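Regulatory protein AsnC (Escherichia coli, PDB 2CG4) regulates transcription by binding DNA, activating asnA and controlling its own gene, and carries asparagine in pockets of its ligand-binding domain. Local coordinates at residues A[73-78]-A[132-137]; A[69-74]-A[108-113]. The protein carries 1 engineered substitution. All coordinates share one frame; numbering follows the deposited sequence.

Contact 1 of 2, residues A[73-78]-A[132-137]; sequences GIILKS and EIQSTE. With ASN (asparagine), chain C.
Ile75 O is gripped by two backbone amides, Gln134 N at 2.8 Å and Ser135 N at 3.1 Å, the hallmark of a classic beta bulge. It interrupts the antiparallel pairing of strands 68-76 and 133-147 in the Lrp/AsnC ligand-binding domain. Beyond it the ladder runs regularly: Ile75 N returns a bond to Ser135 O, and Gly73 and Glu137 exchange both of their amide bonds. At the other end Lys77 N reaches Glu132 O just past the end of strand 68-76. The bulge turns Gln134 CB toward strand 68-76, where it lies against Lys77 CG; Gln134 also packs on Gln134 of neighbouring subunits. On the face carrying Ile74 and Thr136, Ile133 CG1 wedges between Ile74 CG2 (3.6 Å) and Leu76 CD2 (3.9 Å). On the other face Ile75 packs its CB and CD1 against Ser135 OG, CD1 at 3.5 Å, while Glu137 OE2 is hydrogen-bonded to Tyr105. The bound asparagine lies beside Thr136, its other partners including Tyr105 O and Ser106 O of a second subunit. Thr136 turns OG1 between its backbone N and carbonyl carbon (chi1 49°), and OG1 donates to OXT of that asparagine at 2.7 Å.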
loop_
_atom_site.group_PDB
_atom_site.type_symbol
_atom_site.label_atom_id
_atom_site.label_comp_id
_atom_site.label_asym_id
_atom_site.label_seq_id
_atom_site.Cartn_x
_atom_site.Cartn_y
_atom_site.Cartn_z
ATOM N N GLY A 73 -10.412 -2.879 -10.149
ATOM C CA GLY A 73 -10.886 -2.132 -8.993
ATOM C C GLY A 73 -11.052 -0.686 -9.410
ATOM O O GLY A 73 -10.136 -0.079 -9.949
ATOM N N ILE A 74 -12.228 -0.132 -9.195
ATOM C CA ILE A 74 -12.470 1.258 -9.562
ATOM C C ILE A 74 -12.380 2.132 -8.318
ATOM O O ILE A 74 -13.004 1.834 -7.305
ATOM C CB ILE A 74 -13.827 1.428 -10.255
ATOM C CG1 ILE A 74 -13.747 0.916 -11.698
ATOM C CG2 ILE A 74 -14.272 2.887 -10.231
ATOM C CD1 ILE A 74 -14.383 -0.415 -11.891
ATOM N N ILE A 75 -11.562 3.181 -8.389
ATOM C CA ILE A 75 -11.557 4.214 -7.370
ATOM C C ILE A 75 -12.238 5.494 -7.879
ATOM O O ILE A 75 -11.866 6.052 -8.916
ATOM C CB ILE A 75 -10.129 4.517 -6.859
ATOM C CG1 ILE A 75 -9.504 3.263 -6.227
ATOM C CG2 ILE A 75 -10.157 5.661 -5.849
ATOM C CD1 ILE A 75 -8.527 2.507 -7.146
ATOM N N LEU A 76 -13.241 5.942 -7.134
ATOM C CA LEU A 76 -14.063 7.072 -7.520
ATOM C C LEU A 76 -13.537 8.334 -6.852
ATOM O O LEU A 76 -12.817 8.256 -5.852
ATOM C CB LEU A 76 -15.505 6.837 -7.071
ATOM C CG LEU A 76 -16.261 5.667 -7.690
ATOM C CD1 LEU A 76 -17.632 5.584 -7.086
ATOM C CD2 LEU A 76 -16.335 5.811 -9.193
ATOM N N LYS A 77 -13.912 9.495 -7.391
ATOM C CA LYS A 77 -13.364 10.755 -6.919
ATOM C C LYS A 77 -13.969 11.061 -5.577
ATOM O O LYS A 77 -13.357 11.719 -4.735
ATOM C CB LYS A 77 -13.670 11.880 -7.904
ATOM C CG LYS A 77 -12.763 11.881 -9.130
ATOM C CD LYS A 77 -13.397 12.654 -10.260
ATOM C CE LYS A 77 -12.530 12.605 -11.490
ATOM N NZ LYS A 77 -13.207 13.256 -12.651
ATOM N N SER A 78 -15.184 10.566 -5.390
ATOM C CA SER A 78 -15.871 10.658 -4.118
ATOM C C SER A 78 -16.879 9.512 -4.031
ATOM O O SER A 78 -17.393 9.049 -5.047
ATOM C CB SER A 78 -16.553 12.028 -3.988
ATOM O OG SER A 78 -17.884 12.013 -4.476
ATOM N N GLU A 132 -16.951 10.100 -13.108
ATOM C CA GLU A 132 -16.790 9.849 -11.662
ATOM C C GLU A 132 -15.518 9.077 -11.268
ATOM O O GLU A 132 -15.227 8.919 -10.083
ATOM C CB GLU A 132 -17.996 9.072 -11.111
ATOM C CG GLU A 132 -19.330 9.816 -11.162
ATOM C CD GLU A 132 -20.110 9.530 -12.432
ATOM O OE1 GLU A 132 -21.345 9.735 -12.441
ATOM O OE2 GLU A 132 -19.489 9.095 -13.423
ATOM N N ILE A 133 -14.775 8.581 -12.247
ATOM C CA ILE A 133 -13.698 7.633 -11.972
ATOM C C ILE A 133 -12.365 8.372 -11.866
ATOM O O ILE A 133 -11.979 9.125 -12.769
ATOM C CB ILE A 133 -13.645 6.521 -13.051
ATOM C CG1 ILE A 133 -14.685 5.443 -12.743
ATOM C CG2 ILE A 133 -12.276 5.911 -13.140
ATOM C CD1 ILE A 133 -15.041 4.560 -13.927
ATOM N N GLN A 134 -11.673 8.177 -10.749
ATOM C CA GLN A 134 -10.380 8.814 -10.551
ATOM C C GLN A 134 -9.255 7.901 -11.023
ATOM O O GLN A 134 -8.359 8.337 -11.746
ATOM C CB GLN A 134 -10.179 9.242 -9.090
ATOM C CG GLN A 134 -8.947 8.653 -8.435
ATOM C CD GLN A 134 -8.407 9.503 -7.302
ATOM O OE1 GLN A 134 -7.273 9.992 -7.380
ATOM N NE2 GLN A 134 -9.200 9.675 -6.234
ATOM N N SER A 135 -9.312 6.631 -10.628
ATOM C CA SER A 135 -8.342 5.644 -11.116
ATOM C C SER A 135 -8.954 4.261 -11.279
ATOM O O SER A 135 -9.966 3.943 -10.656
ATOM C CB SER A 135 -7.122 5.580 -10.197
ATOM O OG SER A 135 -7.508 5.337 -8.856
ATOM N N THR A 136 -8.341 3.455 -12.141
ATOM C CA THR A 136 -8.586 2.025 -12.169
ATOM C C THR A 136 -7.327 1.245 -11.795
ATOM O O THR A 136 -6.219 1.748 -11.926
ATOM C CB THR A 136 -9.107 1.557 -13.548
ATOM O OG1 THR A 136 -8.286 2.083 -14.605
ATOM C CG2 THR A 136 -10.537 1.984 -13.737
ATOM N N GLU A 137 -7.501 0.024 -11.315
ATOM C CA GLU A 137 -6.382 -0.924 -11.153
ATOM C C GLU A 137 -6.850 -2.262 -11.660
ATOM O O GLU A 137 -7.739 -2.863 -11.060
ATOM C CB GLU A 137 -6.006 -1.074 -9.691
ATOM C CG GLU A 137 -5.041 -0.037 -9.175
ATOM C CD GLU A 137 -4.932 -0.062 -7.661
ATOM O OE1 GLU A 137 -5.139 1.005 -7.042
ATOM O OE2 GLU A 137 -4.651 -1.148 -7.096
HETATM N N ASN C . -3.544 1.599 -13.862
HETATM C CA ASN C . -4.716 1.375 -14.758
HETATM C C ASN C . -5.359 0.031 -14.544
HETATM O O ASN C . -4.679 -0.989 -14.379
HETATM C CB ASN C . -4.322 1.527 -16.217
HETATM C CG ASN C . -3.959 2.940 -16.557
HETATM O OD1 ASN C . -4.756 3.862 -16.370
HETATM N ND2 ASN C . -2.744 3.130 -17.039
HETATM O OXT ASN C . -6.582 -0.028 -14.512
#

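Contact 2 of 2, residues A[69-74]-A[108-113]; sequences GCFIGI and FIKVMC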
loop_
_atom_site.group_PDB
_atom_site.type_symbol
_atom_site.label_atom_id
_atom_site.label_comp_id
_atom_site.label_asym_id
_atom_site.label_seq_id
_atom_site.Cartn_x
_atom_site.Cartn_y
_atom_site.Cartn_z
ATOM N N GLY A 69 -9.291 -11.977 -19.787
ATOM C CA GLY A 69 -10.210 -11.581 -18.735
ATOM C C GLY A 69 -9.472 -10.821 -17.659
ATOM O O GLY A 69 -8.269 -11.006 -17.452
ATOM N N CYS A 70 -10.183 -9.953 -16.964
ATOM C CA CYS A 70 -9.560 -9.243 -15.869
ATOM C C CYS A 70 -10.570 -8.821 -14.804
ATOM O O CYS A 70 -11.771 -8.795 -15.051
ATOM C CB CYS A 70 -8.765 -8.061 -16.402
ATOM S SG CYS A 70 -9.746 -6.869 -17.278
ATOM N N PHE A 71 -10.071 -8.545 -13.606
ATOM C CA PHE A 71 -10.807 -7.790 -12.611
ATOM C C PHE A 71 -10.230 -6.391 -12.576
ATOM O O PHE A 71 -9.020 -6.213 -12.728
ATOM C CB PHE A 71 -10.678 -8.436 -11.236
ATOM C CG PHE A 71 -11.347 -9.779 -11.133
ATOM C CD1 PHE A 71 -10.634 -10.947 -11.374
ATOM C CD2 PHE A 71 -12.693 -9.875 -10.790
ATOM C CE1 PHE A 71 -11.261 -12.190 -11.274
ATOM C CE2 PHE A 71 -13.322 -11.116 -10.685
ATOM C CZ PHE A 71 -12.605 -12.273 -10.932
ATOM N N ILE A 72 -11.102 -5.401 -12.404
ATOM C CA ILE A 72 -10.690 -4.019 -12.270
ATOM C C ILE A 72 -11.264 -3.480 -10.974
ATOM O O ILE A 72 -12.452 -3.642 -10.702
ATOM C CB ILE A 72 -11.162 -3.193 -13.485
ATOM C CG1 ILE A 72 -10.858 -3.974 -14.770
ATOM C CG2 ILE A 72 -10.510 -1.820 -13.516
ATOM C CD1 ILE A 72 -11.164 -3.244 -16.015
ATOM N N GLY A 73 -10.412 -2.879 -10.149
ATOM C CA GLY A 73 -10.886 -2.132 -8.993
ATOM C C GLY A 73 -11.052 -0.686 -9.410
ATOM O O GLY A 73 -10.136 -0.079 -9.949
ATOM N N ILE A 74 -12.228 -0.132 -9.195
ATOM C CA ILE A 74 -12.470 1.258 -9.562
ATOM C C ILE A 74 -12.380 2.132 -8.318
ATOM O O ILE A 74 -13.004 1.834 -7.305
ATOM C CB ILE A 74 -13.827 1.428 -10.255
ATOM C CG1 ILE A 74 -13.747 0.916 -11.698
ATOM C CG2 ILE A 74 -14.272 2.887 -10.231
ATOM C CD1 ILE A 74 -14.383 -0.415 -11.891
ATOM N N PHE A 108 -15.688 -3.237 -7.767
ATOM C CA PHE A 108 -14.806 -4.274 -8.272
ATOM C C PHE A 108 -15.566 -4.999 -9.391
ATOM O O PHE A 108 -16.659 -5.505 -9.169
ATOM C CB PHE A 108 -14.435 -5.233 -7.127
ATOM C CG PHE A 108 -13.312 -6.181 -7.448
ATOM C CD1 PHE A 108 -12.047 -5.704 -7.780
ATOM C CD2 PHE A 108 -13.509 -7.553 -7.386
ATOM C CE1 PHE A 108 -11.001 -6.573 -8.070
ATOM C CE2 PHE A 108 -12.466 -8.440 -7.672
ATOM C CZ PHE A 108 -11.210 -7.942 -8.017
ATOM N N ILE A 109 -15.005 -5.018 -10.592
ATOM C CA ILE A 109 -15.714 -5.514 -11.760
ATOM C C ILE A 109 -14.860 -6.536 -12.482
ATOM O O ILE A 109 -13.641 -6.511 -12.382
ATOM C CB ILE A 109 -16.098 -4.381 -12.769
ATOM C CG1 ILE A 109 -14.856 -3.857 -13.486
ATOM C CG2 ILE A 109 -16.859 -3.246 -12.069
ATOM C CD1 ILE A 109 -15.122 -2.670 -14.432
ATOM N N LYS A 110 -15.522 -7.441 -13.196
ATOM C CA LYS A 110 -14.868 -8.284 -14.189
ATOM C C LYS A 110 -15.150 -7.758 -15.581
ATOM O O LYS A 110 -16.301 -7.468 -15.909
ATOM C CB LYS A 110 -15.382 -9.709 -14.086
ATOM C CG LYS A 110 -14.332 -10.745 -14.325
ATOM C CD LYS A 110 -14.978 -12.078 -14.598
ATOM C CE LYS A 110 -13.963 -13.217 -14.505
ATOM N NZ LYS A 110 -14.669 -14.528 -14.601
ATOM N N VAL A 111 -14.105 -7.611 -16.395
ATOM C CA VAL A 111 -14.312 -7.429 -17.819
ATOM C C VAL A 111 -13.635 -8.521 -18.629
ATOM O O VAL A 111 -12.534 -8.960 -18.308
ATOM C CB VAL A 111 -13.958 -5.994 -18.307
ATOM C CG1 VAL A 111 -13.792 -5.057 -17.128
ATOM C CG2 VAL A 111 -12.742 -5.987 -19.214
ATOM N N MET A 112 -14.342 -8.972 -19.661
ATOM C CA MET A 112 -13.911 -10.068 -20.517
ATOM C C MET A 112 -13.587 -9.525 -21.895
ATOM O O MET A 112 -14.454 -8.955 -22.561
ATOM C CB MET A 112 -15.034 -11.093 -20.631
ATOM C CG MET A 112 -15.314 -11.846 -19.348
ATOM S SD MET A 112 -13.901 -12.840 -18.852
ATOM C CE MET A 112 -13.870 -14.071 -20.146
ATOM N N CYS A 113 -12.336 -9.681 -22.317
ATOM C CA CYS A 113 -11.873 -9.095 -23.579
ATOM C C CYS A 113 -11.156 -10.112 -24.459
ATOM O O CYS A 113 -10.678 -11.136 -23.981
ATOM C CB CYS A 113 -10.962 -7.899 -23.308
ATOM S SG CYS A 113 -11.858 -6.374 -22.973
#
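The Phe71 and Phe108 rings lie nearly parallel, planes 3° apart, but displaced sidelong so that little of one ring lies over the other, with centroids 5.2 Å from each other. Over one face of Phe71 comes Lys110 CG, a CH-pi contact 4.1 Å from the ring centroid and offset toward the rim. With CG anti to the backbone N (chi1 -168°), the Phe108 ring swings toward strand 68-76, with Gly73 CA at its edge and CZ against Phe71 CB. Phe71 meets Phe108 and Tyr99 of a fourth subunit edge-to-face, Phe108 meets Phe71 of that subunit likewise, and the same Tyr99 bonds Lys110 NZ.

Beneath the side chains, strands 68-76 and 107-113 form an antiparallel ladder in the middle of the four-stranded sheet. Cys70 with Val111 and Ile72 with Ile109 are the hydrogen-bonded pairs, the shortest bond being Ile72 N to Ile109 O at 2.8 Å. CA-H...O contacts fill the alternate positions, as from Phe71 CA to Ile109 O. The opposite face is apolar: Ile72 CD1 meets Val111 CG1 at 3.4 Å, Cys70 SG touches Val111 CG2 at 3.7 Å, and Ile74 CD1 meets Ile109 CD1 at 3.5 Å with the two side chains nearly perpendicular. Helix 116-127 covers this side through Leu119 and Ile127. The chemistry thus differs across the sheet: one face is apolar and packed against helix 116-127, and the other carries the two aromatic rings beside Lys110 and Met112 and meets another subunit.

How the contacts relate
After the N-terminal helices and strand 52-59, the chain enters strand 68-76, which supplies a segment to both contacts; they share Gly73 and Ile74. Contact 2 closes the shorter loop: the chain passes through helix 82-90 and strand 95-101 before strand 107-113 returns beside strand 68-76. It then runs through helix 116-127 to strand 133-147, which closes contact 1 on the other edge of strand 68-76. Contact 2 opens and closes first, and contact 1 opens before contact 2 has closed, so the two loops cross rather than nest. Together they set three adjacent strands of the order 95-101, 107-113, 68-76, 133-147. The contacts meet where Ile72 CG2 packs against Thr136 CB, 3.7 Å away.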